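Local coordinates for protein neutral ceramidase (Pseudomonas aeruginosa, PDB 2ZWS) that hydrolyses the N-acyl linkage of ceramides to release sphingosine and a free fatty acid, and also runs the reverse synthesis, using zinc, at residues M65-V70 against N443-Y448; S106-Y111 against W388-L393; K557-V562 against A577-W582. All blocks are in the same frame, centred on the assembly; numbering follows the deposited sequence.

Contact 1: residues M65-V70 against N443-Y448; sequences MIFQAV and NAYASY. With ZN (zinc ion), chain B; FMT (formic acid), chain D.
Oxygen O1 of a bound formic acid molecule is gripped by two backbone amides, one from each segment: Q68 N donates to O1 across 2.8 Å at a nearly straight 166°, and Y445 N reaches O1 across 2.9 Å. Q68, Y445 and S106 probably bind substrate, so the molecule, probably from the crystallisation liquor, occupies a polar point of the likely ceramide site. F67, whose ring carbon CD2 comes close to O2, is the N-cap residue of helix 68-81, which starts where this loop meets the one before strand 448-449 in the N-terminal catalytic domain. One water links the backbones, accepting a hydrogen bond from I66 N and donating one to A444 O; a second ties the Q68 side-chain amide, NE2, to N443 O, and NE2 also hydrogen-bonds V392 O. The M65 chain leaves with CG between N and the carbonyl carbon (chi1 46°), then bends twice and lays CE over the face of the Y445 ring, 3.7 Å from CE to the ring centroid and 13° off its normal. SD stands farther above the same face, a Met-aromatic contact. F67 CD2 touches Y445 CB at 3.8 Å. The Y445 hydroxyl is bonded to E411, a zinc ligand, and Y448 OH itself binds zinc at 2.2 Å alongside H97, H204 and E411.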
loop_
_atom_site.group_PDB
_atom_site.type_symbol
_atom_site.label_atom_id
_atom_site.label_comp_id
_atom_site.label_asym_id
_atom_site.label_seq_id
_atom_site.Cartn_x
_atom_site.Cartn_y
_atom_site.Cartn_z
ATOM N N MET A 65 -2.614 3.672 1.377
ATOM C CA MET A 65 -3.801 3.141 2.031
ATOM C C MET A 65 -4.822 2.769 0.980
ATOM O O MET A 65 -4.639 3.076 -0.212
ATOM C CB MET A 65 -4.369 4.134 3.041
ATOM C CG MET A 65 -4.476 5.520 2.546
ATOM S SD MET A 65 -2.959 6.577 2.559
ATOM C CE MET A 65 -2.582 6.789 4.285
ATOM N N ILE A 66 -5.870 2.059 1.396
ATOM C CA ILE A 66 -6.950 1.842 0.425
ATOM C C ILE A 66 -8.185 2.570 0.903
ATOM O O ILE A 66 -8.881 2.224 1.844
ATOM C CB ILE A 66 -7.234 0.379 0.035
ATOM C CG1 ILE A 66 -7.554 -0.409 1.281
ATOM C CG2 ILE A 66 -6.051 -0.224 -0.751
ATOM C CD1 ILE A 66 -6.378 -0.940 1.867
ATOM N N PHE A 67 -8.418 3.656 0.210
ATOM C CA PHE A 67 -9.476 4.558 0.623
ATOM C C PHE A 67 -10.854 4.010 0.283
ATOM O O PHE A 67 -11.005 3.230 -0.668
ATOM C CB PHE A 67 -9.288 5.905 -0.057
ATOM C CG PHE A 67 -8.064 6.677 0.412
ATOM C CD1 PHE A 67 -7.046 6.958 -0.504
ATOM C CD2 PHE A 67 -7.923 7.087 1.748
ATOM C CE1 PHE A 67 -5.935 7.675 -0.148
ATOM C CE2 PHE A 67 -6.780 7.836 2.145
ATOM C CZ PHE A 67 -5.788 8.131 1.172
ATOM N N GLN A 68 -11.861 4.444 1.036
ATOM C CA GLN A 68 -13.228 4.035 0.782
ATOM C C GLN A 68 -13.647 4.219 -0.687
ATOM O O GLN A 68 -14.313 3.348 -1.259
ATOM C CB GLN A 68 -14.180 4.757 1.723
ATOM C CG GLN A 68 -15.596 4.332 1.570
ATOM C CD GLN A 68 -16.339 4.492 2.878
ATOM O OE1 GLN A 68 -16.904 5.569 3.175
ATOM N NE2 GLN A 68 -16.280 3.456 3.713
ATOM N N ALA A 69 -13.247 5.327 -1.302
ATOM C CA ALA A 69 -13.613 5.557 -2.712
ATOM C C ALA A 69 -13.145 4.444 -3.685
ATOM O O ALA A 69 -13.854 4.064 -4.637
ATOM C CB ALA A 69 -13.076 6.921 -3.153
ATOM N N VAL A 70 -11.928 3.951 -3.452
ATOM C CA VAL A 70 -11.360 2.849 -4.214
ATOM C C VAL A 70 -12.163 1.588 -3.924
ATOM O O VAL A 70 -12.556 0.892 -4.855
ATOM C CB VAL A 70 -9.860 2.691 -3.857
ATOM C CG1 VAL A 70 -9.273 1.416 -4.496
ATOM C CG2 VAL A 70 -9.081 3.953 -4.302
ATOM N N ASN A 443 -9.576 -1.796 3.266
ATOM C CA ASN A 443 -10.909 -1.403 2.806
ATOM C C ASN A 443 -11.300 0.072 2.936
ATOM O O ASN A 443 -12.151 0.533 2.169
ATOM C CB ASN A 443 -12.012 -2.296 3.391
ATOM C CG ASN A 443 -11.842 -3.770 3.042
ATOM O OD1 ASN A 443 -12.143 -4.646 3.882
ATOM N ND2 ASN A 443 -11.432 -4.058 1.821
ATOM N N ALA A 444 -10.716 0.795 3.892
ATOM C CA ALA A 444 -10.867 2.259 3.986
ATOM C C ALA A 444 -9.705 2.761 4.806
ATOM O O ALA A 444 -8.874 1.958 5.261
ATOM C CB ALA A 444 -12.197 2.645 4.624
ATOM N N TYR A 445 -9.645 4.069 5.009
ATOM C CA TYR A 445 -8.605 4.616 5.875
ATOM C C TYR A 445 -9.186 5.673 6.774
ATOM O O TYR A 445 -9.723 6.669 6.306
ATOM C CB TYR A 445 -7.479 5.196 5.026
ATOM C CG TYR A 445 -6.362 5.723 5.874
ATOM C CD1 TYR A 445 -5.402 4.867 6.434
ATOM C CD2 TYR A 445 -6.289 7.085 6.158
ATOM C CE1 TYR A 445 -4.379 5.385 7.266
ATOM C CE2 TYR A 445 -5.271 7.602 6.937
ATOM C CZ TYR A 445 -4.325 6.756 7.508
ATOM O OH TYR A 445 -3.330 7.264 8.292
ATOM N N ALA A 446 -9.068 5.451 8.083
ATOM C CA ALA A 446 -9.629 6.388 9.066
ATOM C C ALA A 446 -8.563 6.676 10.129
ATOM O O ALA A 446 -8.834 6.624 11.336
ATOM C CB ALA A 446 -10.905 5.800 9.669
ATOM N N SER A 447 -7.368 7.020 9.661
ATOM C CA SER A 447 -6.275 7.480 10.510
ATOM C C SER A 447 -5.834 6.449 11.553
ATOM O O SER A 447 -5.696 5.306 11.237
ATOM C CB SER A 447 -6.626 8.867 11.091
ATOM O OG SER A 447 -6.729 9.802 10.023
ATOM N N TYR A 448 -5.632 6.849 12.810
ATOM C CA TYR A 448 -4.943 5.992 13.792
ATOM C C TYR A 448 -5.855 5.439 14.885
ATOM O O TYR A 448 -6.903 6.020 15.189
ATOM C CB TYR A 448 -3.720 6.718 14.404
ATOM C CG TYR A 448 -2.558 6.863 13.436
ATOM C CD1 TYR A 448 -2.546 7.846 12.447
ATOM C CD2 TYR A 448 -1.458 6.018 13.521
ATOM C CE1 TYR A 448 -1.464 7.953 11.518
ATOM C CE2 TYR A 448 -0.374 6.126 12.661
ATOM C CZ TYR A 448 -0.365 7.082 11.635
ATOM O OH TYR A 448 0.728 7.136 10.756
HETATM ZN ZN ZN B . 1.133 5.666 9.207
HETATM C C FMT D . -11.016 7.059 3.279
HETATM O O1 FMT D . -11.162 5.813 3.335
HETATM O O2 FMT D . -11.215 7.741 2.249
HETATM O O HOH W 1 -6.341 1.546 4.177
HETATM O O HOH W 2 -14.804 1.154 2.321
HETATM O O HOH W 3 1.827 7.353 8.136
#

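Contact 2: residues S106-Y111 against W388-L393; sequences SHYAMY and WTPTVL. With FMT (formic acid), chain D.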
loop_
_atom_site.group_PDB
_atom_site.type_symbol
_atom_site.label_atom_id
_atom_site.label_comp_id
_atom_site.label_asym_id
_atom_site.label_seq_id
_atom_site.Cartn_x
_atom_site.Cartn_y
_atom_site.Cartn_z
ATOM N N SER A 106 -8.355 9.489 -2.431
ATOM C CA SER A 106 -9.453 9.469 -1.465
ATOM C C SER A 106 -10.567 10.356 -1.968
ATOM O O SER A 106 -10.324 11.221 -2.813
ATOM C CB SER A 106 -8.980 10.024 -0.106
ATOM O OG SER A 106 -10.008 9.947 0.881
ATOM N N HIS A 107 -11.756 10.181 -1.409
ATOM C CA HIS A 107 -12.806 11.180 -1.597
ATOM C C HIS A 107 -13.016 12.072 -0.369
ATOM O O HIS A 107 -13.833 12.988 -0.416
ATOM C CB HIS A 107 -14.126 10.524 -1.997
ATOM C CG HIS A 107 -14.168 10.118 -3.449
ATOM N ND1 HIS A 107 -15.215 9.418 -4.009
ATOM C CD2 HIS A 107 -13.274 10.314 -4.444
ATOM C CE1 HIS A 107 -14.958 9.191 -5.287
ATOM N NE2 HIS A 107 -13.795 9.746 -5.586
ATOM N N TYR A 108 -12.251 11.813 0.695
ATOM C CA TYR A 108 -12.280 12.615 1.930
ATOM C C TYR A 108 -11.194 13.656 1.945
ATOM O O TYR A 108 -10.008 13.363 1.718
ATOM C CB TYR A 108 -12.248 11.743 3.176
ATOM C CG TYR A 108 -13.580 11.114 3.375
ATOM C CD1 TYR A 108 -14.650 11.848 3.920
ATOM C CD2 TYR A 108 -13.815 9.793 2.975
ATOM C CE1 TYR A 108 -15.882 11.284 4.044
ATOM C CE2 TYR A 108 -15.076 9.234 3.102
ATOM C CZ TYR A 108 -16.098 9.975 3.653
ATOM O OH TYR A 108 -17.366 9.470 3.788
ATOM N N ALA A 109 -11.608 14.896 2.221
ATOM C CA ALA A 109 -10.708 16.023 2.005
ATOM C C ALA A 109 -9.406 15.929 2.798
ATOM O O ALA A 109 -8.368 16.303 2.286
ATOM C CB ALA A 109 -11.411 17.366 2.276
ATOM N N MET A 110 -9.465 15.453 4.046
ATOM C CA MET A 110 -8.291 15.367 4.915
ATOM C C MET A 110 -7.116 14.668 4.220
ATOM O O MET A 110 -5.959 15.088 4.309
ATOM C CB MET A 110 -8.653 14.618 6.208
ATOM C CG MET A 110 -7.575 14.642 7.292
ATOM S SD MET A 110 -7.134 16.318 7.816
ATOM C CE MET A 110 -8.711 17.084 8.045
ATOM N N TYR A 111 -7.439 13.587 3.512
ATOM C CA TYR A 111 -6.391 12.741 2.962
ATOM C C TYR A 111 -5.873 13.238 1.613
ATOM O O TYR A 111 -4.827 12.764 1.152
ATOM C CB TYR A 111 -6.871 11.283 2.931
ATOM C CG TYR A 111 -7.356 10.842 4.305
ATOM C CD1 TYR A 111 -6.539 10.986 5.409
ATOM C CD2 TYR A 111 -8.616 10.259 4.485
ATOM C CE1 TYR A 111 -6.980 10.631 6.697
ATOM C CE2 TYR A 111 -9.062 9.870 5.749
ATOM C CZ TYR A 111 -8.230 10.061 6.848
ATOM O OH TYR A 111 -8.695 9.671 8.064
ATOM N N TRP A 388 -14.474 16.078 6.656
ATOM C CA TRP A 388 -13.166 15.878 6.020
ATOM C C TRP A 388 -12.650 14.458 6.218
ATOM O O TRP A 388 -11.644 14.080 5.630
ATOM C CB TRP A 388 -12.136 16.851 6.577
ATOM C CG TRP A 388 -12.408 18.279 6.239
ATOM C CD1 TRP A 388 -13.468 18.798 5.534
ATOM C CD2 TRP A 388 -11.586 19.376 6.610
ATOM N NE1 TRP A 388 -13.346 20.177 5.455
ATOM C CE2 TRP A 388 -12.199 20.552 6.117
ATOM C CE3 TRP A 388 -10.380 19.484 7.329
ATOM C CZ2 TRP A 388 -11.636 21.819 6.309
ATOM C CZ3 TRP A 388 -9.824 20.752 7.524
ATOM C CH2 TRP A 388 -10.453 21.892 7.021
ATOM N N THR A 389 -13.319 13.699 7.083
ATOM C CA THR A 389 -12.889 12.357 7.432
ATOM C C THR A 389 -14.099 11.423 7.360
ATOM O O THR A 389 -15.231 11.874 7.439
ATOM C CB THR A 389 -12.274 12.324 8.853
ATOM O OG1 THR A 389 -13.070 13.121 9.755
ATOM C CG2 THR A 389 -10.842 12.837 8.840
ATOM N N PRO A 390 -13.867 10.107 7.157
ATOM C CA PRO A 390 -15.012 9.176 7.050
ATOM C C PRO A 390 -15.842 8.997 8.313
ATOM O O PRO A 390 -15.364 9.237 9.420
ATOM C CB PRO A 390 -14.364 7.832 6.670
ATOM C CG PRO A 390 -12.911 7.983 6.939
ATOM C CD PRO A 390 -12.564 9.438 6.934
ATOM N N THR A 391 -17.076 8.541 8.119
ATOM C CA THR A 391 -18.014 8.269 9.199
ATOM C C THR A 391 -18.579 6.855 9.156
ATOM O O THR A 391 -19.055 6.363 10.167
ATOM C CB THR A 391 -19.180 9.266 9.170
ATOM O OG1 THR A 391 -19.905 9.130 7.944
ATOM C CG2 THR A 391 -18.650 10.716 9.305
ATOM N N VAL A 392 -18.557 6.222 7.975
ATOM C CA VAL A 392 -19.135 4.883 7.814
ATOM C C VAL A 392 -17.978 4.003 7.382
ATOM O O VAL A 392 -17.369 4.265 6.343
ATOM C CB VAL A 392 -20.272 4.860 6.755
ATOM C CG1 VAL A 392 -20.704 3.404 6.441
ATOM C CG2 VAL A 392 -21.444 5.758 7.195
ATOM N N LEU A 393 -17.658 3.004 8.193
ATOM C CA LEU A 393 -16.401 2.268 8.005
ATOM C C LEU A 393 -16.621 0.765 7.874
ATOM O O LEU A 393 -17.509 0.210 8.524
ATOM C CB LEU A 393 -15.437 2.560 9.167
ATOM C CG LEU A 393 -14.928 4.017 9.222
ATOM C CD1 LEU A 393 -14.187 4.211 10.491
ATOM C CD2 LEU A 393 -14.034 4.299 8.019
HETATM C C FMT D . -11.016 7.059 3.279
HETATM O O1 FMT D . -11.162 5.813 3.335
HETATM O O2 FMT D . -11.215 7.741 2.249
HETATM O O HOH W 4 -17.604 7.309 5.451
#
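Y108 keeps CG opposite its carbonyl carbon (chi1 -75°), which lays the phenol ring alongside the T389-P390 backbone, and Y111, turned likewise (chi1 -54°), brings its ring edge up to the same proline. The CA and CB of P390 sit over one face of the Y108 ring, CB making a CH-pi contact 4.2 Å from the ring centroid, whereas its CD lies near the plane of the Y111 ring, 3.7 Å from CE2. The one direct hydrogen bond between the segments runs from M110 N to W388 O, 3.0 Å long, in the carbonyl plane and on a lone pair. Here the short helix 109-112 docks on the loop that leads into strand 392-400, a member of a four-stranded mixed sheet, between strands 295-303 and 403-407. A109 CB rests over a face of the W388 indole. The T389 methyl CG2 fits beside M110 CB and comes to 3.9 Å from Y111 OH, a hydroxyl bonded to S447. A water donates to Y108 OH and accepts from V392 N. In an ST turn, S106 OG accepts from Y108 N at 2.9 Å; S106 probably contacts substrate, so the turn helps set its hydroxyl at the likely ceramide site. The same hydroxyl donates to O2 of formic acid, again at 2.9 Å, and that oxygen also lies in the plane of the Y108 ring, 3.4 Å from CD2.

Contact 3: residues K557-V562 against A577-W582; sequences KTFLEV and ATDNDW. With MG (magnesium ion), chain C.
K557-V562 and A577-W582 run roughly antiparallel, their touching parts 132° apart, at the open end of a hairpin, where strand 560-566 starts and strand 574-578 finishes, at the margin of a five-stranded sheet in the C-terminal beta-sandwich domain. V562 and A577 form a hydrogen-bonded pair: V562 N to A577 O is 2.9 Å, while the return bond from A577 N to V562 O is weak. Beyond it the second segment leaves the sheet in a type I turn from T578 to D581, in which D581 OD2 offers its anti lone pair to T578 N at 2.8 Å. T558 OG1 accepts from D579 N at 2.9 Å and donates a hydrogen bond to L560 O, linking the turn to the start of strand 560-566. D579 answers with its carboxylate: CG sits between the backbone N and the carbonyl carbon (chi1 68°), carrying OD2 to F559 N at 2.8 Å, met from 51° above the carboxylate plane. OD2 also lies at the edge of the F559 ring, and OD1 forms a salt bridge with R39. L560 CD2 packs on D579 CB at 3.7 Å. D579 and D581 belong to the magnesium site with H37 and T584: D581 O binds the ion at 2.3 Å, D579 O lies 2.6 Å from it, and a metal-bound water donates to D579 O at 2.7 Å.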
loop_
_atom_site.group_PDB
_atom_site.type_symbol
_atom_site.label_atom_id
_atom_site.label_comp_id
_atom_site.label_asym_id
_atom_site.label_seq_id
_atom_site.Cartn_x
_atom_site.Cartn_y
_atom_site.Cartn_z
ATOM N N LYS A 557 3.165 -1.283 -19.083
ATOM C CA LYS A 557 4.287 -1.024 -19.979
ATOM C C LYS A 557 5.433 -0.342 -19.229
ATOM O O LYS A 557 5.571 -0.535 -18.006
ATOM C CB LYS A 557 3.820 -0.263 -21.224
ATOM C CG LYS A 557 2.759 -1.047 -22.034
ATOM C CD LYS A 557 2.184 -0.195 -23.163
ATOM C CE LYS A 557 3.057 -0.272 -24.410
ATOM N NZ LYS A 557 2.564 0.636 -25.491
ATOM N N THR A 558 6.264 0.444 -19.918
ATOM C CA THR A 558 7.446 0.986 -19.282
ATOM C C THR A 558 7.923 2.278 -19.926
ATOM O O THR A 558 7.710 2.531 -21.106
ATOM C CB THR A 558 8.608 -0.070 -19.298
ATOM O OG1 THR A 558 9.746 0.414 -18.569
ATOM C CG2 THR A 558 8.986 -0.473 -20.744
ATOM N N PHE A 559 8.569 3.112 -19.136
ATOM C CA PHE A 559 9.239 4.300 -19.673
ATOM C C PHE A 559 10.633 4.005 -20.184
ATOM O O PHE A 559 11.267 4.879 -20.802
ATOM C CB PHE A 559 9.307 5.400 -18.601
ATOM C CG PHE A 559 7.971 6.031 -18.309
ATOM C CD1 PHE A 559 7.444 6.999 -19.177
ATOM C CD2 PHE A 559 7.207 5.633 -17.207
ATOM C CE1 PHE A 559 6.214 7.582 -18.936
ATOM C CE2 PHE A 559 5.965 6.218 -16.954
ATOM C CZ PHE A 559 5.450 7.186 -17.837
ATOM N N LEU A 560 11.132 2.801 -19.918
ATOM C CA LEU A 560 12.511 2.485 -20.253
ATOM C C LEU A 560 12.714 0.987 -20.387
ATOM O O LEU A 560 12.052 0.178 -19.745
ATOM C CB LEU A 560 13.481 3.035 -19.202
ATOM C CG LEU A 560 13.550 2.323 -17.841
ATOM C CD1 LEU A 560 14.630 1.215 -17.806
ATOM C CD2 LEU A 560 13.709 3.326 -16.694
ATOM N N GLU A 561 13.690 0.642 -21.202
ATOM C CA GLU A 561 14.131 -0.738 -21.356
ATOM C C GLU A 561 15.648 -0.712 -21.425
ATOM O O GLU A 561 16.214 0.153 -22.101
ATOM C CB GLU A 561 13.549 -1.337 -22.639
ATOM C CG GLU A 561 12.083 -1.764 -22.511
ATOM C CD GLU A 561 11.437 -2.197 -23.834
ATOM O OE1 GLU A 561 12.053 -2.021 -24.918
ATOM O OE2 GLU A 561 10.288 -2.696 -23.773
ATOM N N VAL A 562 16.300 -1.636 -20.717
ATOM C CA VAL A 562 17.716 -1.956 -20.925
ATOM C C VAL A 562 17.723 -3.174 -21.819
ATOM O O VAL A 562 17.145 -4.208 -21.452
ATOM C CB VAL A 562 18.468 -2.266 -19.626
ATOM C CG1 VAL A 562 19.933 -2.474 -19.922
ATOM C CG2 VAL A 562 18.329 -1.110 -18.648
ATOM N N ALA A 577 15.995 -5.295 -18.377
ATOM C CA ALA A 577 15.458 -4.474 -17.284
ATOM C C ALA A 577 14.424 -3.487 -17.801
ATOM O O ALA A 577 14.498 -3.024 -18.942
ATOM C CB ALA A 577 16.574 -3.761 -16.547
ATOM N N THR A 578 13.454 -3.187 -16.938
ATOM C CA THR A 578 12.334 -2.330 -17.243
ATOM C C THR A 578 12.303 -1.224 -16.163
ATOM O O THR A 578 13.140 -1.245 -15.252
ATOM C CB THR A 578 11.079 -3.246 -17.282
ATOM O OG1 THR A 578 10.937 -3.774 -18.605
ATOM C CG2 THR A 578 9.835 -2.545 -16.884
ATOM N N ASP A 579 11.339 -0.297 -16.221
ATOM C CA ASP A 579 11.264 0.722 -15.166
ATOM C C ASP A 579 10.840 0.157 -13.800
ATOM O O ASP A 579 10.988 0.835 -12.793
ATOM C CB ASP A 579 10.448 1.978 -15.578
ATOM C CG ASP A 579 8.949 1.718 -15.768
ATOM O OD1 ASP A 579 8.417 0.685 -15.264
ATOM O OD2 ASP A 579 8.286 2.606 -16.363
ATOM N N ASN A 580 10.335 -1.077 -13.769
ATOM C CA ASN A 580 9.953 -1.689 -12.514
ATOM C C ASN A 580 11.146 -2.126 -11.679
ATOM O O ASN A 580 11.043 -2.244 -10.454
ATOM C CB ASN A 580 9.071 -2.907 -12.733
ATOM C CG ASN A 580 8.500 -3.430 -11.450
ATOM O OD1 ASN A 580 7.942 -2.670 -10.650
ATOM N ND2 ASN A 580 8.642 -4.736 -11.233
ATOM N N ASP A 581 12.280 -2.374 -12.333
ATOM C CA ASP A 581 13.379 -3.045 -11.647
ATOM C C ASP A 581 14.116 -2.148 -10.636
ATOM O O ASP A 581 14.282 -0.954 -10.861
ATOM C CB ASP A 581 14.312 -3.661 -12.665
ATOM C CG ASP A 581 13.656 -4.832 -13.362
ATOM O OD1 ASP A 581 13.232 -5.772 -12.642
ATOM O OD2 ASP A 581 13.507 -4.794 -14.611
ATOM N N TRP A 582 14.578 -2.743 -9.538
ATOM C CA TRP A 582 15.357 -2.016 -8.534
ATOM C C TRP A 582 16.582 -1.306 -9.129
ATOM O O TRP A 582 16.909 -0.202 -8.691
ATOM C CB TRP A 582 15.833 -2.996 -7.447
ATOM C CG TRP A 582 16.646 -2.356 -6.399
ATOM C CD1 TRP A 582 18.012 -2.350 -6.321
ATOM C CD2 TRP A 582 16.166 -1.626 -5.266
ATOM N NE1 TRP A 582 18.406 -1.647 -5.208
ATOM C CE2 TRP A 582 17.301 -1.203 -4.540
ATOM C CE3 TRP A 582 14.888 -1.294 -4.787
ATOM C CZ2 TRP A 582 17.208 -0.439 -3.382
ATOM C CZ3 TRP A 582 14.793 -0.531 -3.595
ATOM C CH2 TRP A 582 15.954 -0.116 -2.921
HETATM MG MG MG C . 13.382 0.991 -11.746
HETATM O O HOH W 5 9.502 -3.964 -21.593
HETATM O O HOH W 6 12.567 2.997 -13.067
#

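From the N terminus, 65-70 comes first and waits for 443-448 to close contact 1, a loop of more than 370 residues. Within that span 106-111 and 388-393 close contact 2, so the smaller loop lies wholly inside the larger. The two touch, through Q68 and V392 and through S447 and Y111, and share the formic acid molecule; together they join the starts of helices 68-81 and 109-112 to the loops leading into strands 392-400 and 448-449. Contact 3 follows in series, closing a short hairpin in the C-terminal domain, its centre about 30 Å from that of contact 1. Its magnesium site reaches back to H37, near the beginning of the chain.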